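Local coordinates for Non-structural protein (Porcine reproductive and respiratory syndrome virus, PDB 3IFU) that acts as the leader protease Nsp1alpha of the viral polyprotein, a zinc-binding papain-like cysteine protease that probably also inhibits host interferon-beta production, at residues P83-T88 and Q95-R100. Residues are numbered along the deposited sequence; the frame is centred on the assembly and turned at random.
Sequences PIARMT and QQRMVR
A85 and M98 meet in a small, buried helix-helix contact inside the papain-like cysteine protease region, where the C-terminal part of helix 81-87 packs against the early turns of helix 94-108. The backbones come close because an alanine faces the second helix: CA of A85 lies 5.2 Å from CA of M98. The A85 methyl points at the M98 backbone, with CB 3.9 Å from M98 CA. M98 then reaches back alongside the first helix. Its CG is anti to the backbone N (chi1 166°), and bends at the next two torsions carry the methyl end to A85, CE standing 4.1 Å from CB; I81 and F82 continue this apolar surface. The two are consecutive helices joined by a short connection within the protease fold, whose four-stranded antiparallel sheet contributes V140 against P83, I84 and M87 on the first helix. The residue just before M98, R97, passes the end of helix 81-87. Its CG lies 3.7 Å from A85 O, a carbonyl that accepts a hydrogen bond from S89 OG. A kink about the CB-CG bond (chi2 61°) turns the rest of the side chain toward T88, and R97 CD comes 3.6 Å from T88 CG2. R97 NH2 gives a weak hydrogen bond to L119 O, tying this arginine to the chain beyond helix 113-118.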
# COMPACT_ATOMS: atom_id res chain seq x y z
N PRO A 83 3.63 -6.49 4.05
CA PRO A 83 2.79 -5.63 4.90
C PRO A 83 3.26 -5.55 6.36
O PRO A 83 3.26 -4.48 6.96
CB PRO A 83 1.41 -6.26 4.78
CG PRO A 83 1.43 -6.80 3.40
CD PRO A 83 2.79 -7.44 3.31
N ILE A 84 3.64 -6.69 6.93
CA ILE A 84 4.11 -6.71 8.32
C ILE A 84 5.41 -5.92 8.44
O ILE A 84 5.61 -5.19 9.41
CB ILE A 84 4.34 -8.16 8.83
CG1 ILE A 84 3.00 -8.88 8.97
CG2 ILE A 84 5.08 -8.13 10.15
CD1 ILE A 84 3.12 -10.37 9.20
N ALA A 85 6.29 -6.06 7.46
CA ALA A 85 7.55 -5.33 7.49
C ALA A 85 7.33 -3.82 7.31
O ALA A 85 7.95 -3.02 8.01
CB ALA A 85 8.50 -5.86 6.43
N ARG A 86 6.47 -3.42 6.38
CA ARG A 86 6.25 -2.00 6.16
C ARG A 86 5.60 -1.28 7.33
O ARG A 86 6.00 -0.18 7.68
CB ARG A 86 5.39 -1.72 4.93
CG ARG A 86 5.48 -0.25 4.51
CD ARG A 86 6.70 -0.05 3.63
NE ARG A 86 7.53 1.12 3.92
CZ ARG A 86 8.10 1.38 5.09
NH1 ARG A 86 7.93 0.55 6.12
NH2 ARG A 86 8.90 2.42 5.23
N MET A 87 4.58 -1.91 7.92
CA MET A 87 3.87 -1.32 9.04
C MET A 87 4.68 -1.38 10.32
O MET A 87 4.37 -0.71 11.30
CB MET A 87 2.54 -2.06 9.26
CG MET A 87 1.73 -2.25 8.00
SD MET A 87 0.06 -2.89 8.29
CE MET A 87 0.37 -4.62 8.46
N THR A 88 5.75 -2.16 10.29
CA THR A 88 6.59 -2.36 11.46
C THR A 88 7.97 -1.67 11.40
O THR A 88 8.81 -1.85 12.28
CB THR A 88 6.71 -3.90 11.73
OG1 THR A 88 5.53 -4.36 12.40
CG2 THR A 88 7.87 -4.22 12.58
N GLN A 95 14.82 -2.07 5.13
CA GLN A 95 15.55 -3.24 4.63
C GLN A 95 15.84 -4.24 5.73
O GLN A 95 15.54 -5.43 5.60
CB GLN A 95 16.87 -2.82 3.97
CG GLN A 95 16.69 -2.03 2.69
CD GLN A 95 18.01 -1.70 2.02
OE1 GLN A 95 18.86 -1.02 2.60
NE2 GLN A 95 18.19 -2.18 0.79
N GLN A 96 16.42 -3.75 6.82
CA GLN A 96 16.74 -4.61 7.94
C GLN A 96 15.48 -5.35 8.38
O GLN A 96 15.49 -6.56 8.56
CB GLN A 96 17.29 -3.77 9.08
CG GLN A 96 17.84 -4.57 10.23
CD GLN A 96 17.43 -3.98 11.55
OE1 GLN A 96 16.27 -4.10 11.96
NE2 GLN A 96 18.37 -3.32 12.22
N ARG A 97 14.41 -4.59 8.54
CA ARG A 97 13.12 -5.14 8.96
C ARG A 97 12.59 -6.22 8.00
O ARG A 97 12.16 -7.28 8.44
CB ARG A 97 12.10 -4.01 9.05
CG ARG A 97 10.86 -4.39 9.79
CD ARG A 97 11.20 -4.79 11.21
NE ARG A 97 10.09 -5.47 11.86
CZ ARG A 97 10.18 -6.05 13.04
NH1 ARG A 97 11.33 -6.02 13.70
NH2 ARG A 97 9.12 -6.63 13.57
N MET A 98 12.63 -5.94 6.70
CA MET A 98 12.16 -6.88 5.68
C MET A 98 12.90 -8.20 5.81
O MET A 98 12.29 -9.28 5.79
CB MET A 98 12.37 -6.30 4.28
CG MET A 98 12.23 -7.30 3.12
SD MET A 98 10.69 -8.27 3.03
CE MET A 98 9.49 -7.05 2.61
N VAL A 99 14.21 -8.11 5.95
CA VAL A 99 15.07 -9.28 6.08
C VAL A 99 14.80 -10.13 7.34
O VAL A 99 14.83 -11.36 7.28
CB VAL A 99 16.55 -8.85 6.03
CG1 VAL A 99 17.45 -10.04 6.27
CG2 VAL A 99 16.85 -8.21 4.69
N ARG A 100 14.54 -9.48 8.48
CA ARG A 100 14.27 -10.19 9.73
C ARG A 100 12.87 -10.81 9.72
O ARG A 100 12.67 -11.90 10.25
CB ARG A 100 14.37 -9.24 10.92
CG ARG A 100 15.69 -8.48 11.00
CD ARG A 100 16.81 -9.34 11.53
NE ARG A 100 16.60 -9.71 12.92
CZ ARG A 100 17.41 -10.50 13.61
NH1 ARG A 100 18.48 -11.00 13.02
NH2 ARG A 100 17.15 -10.80 14.88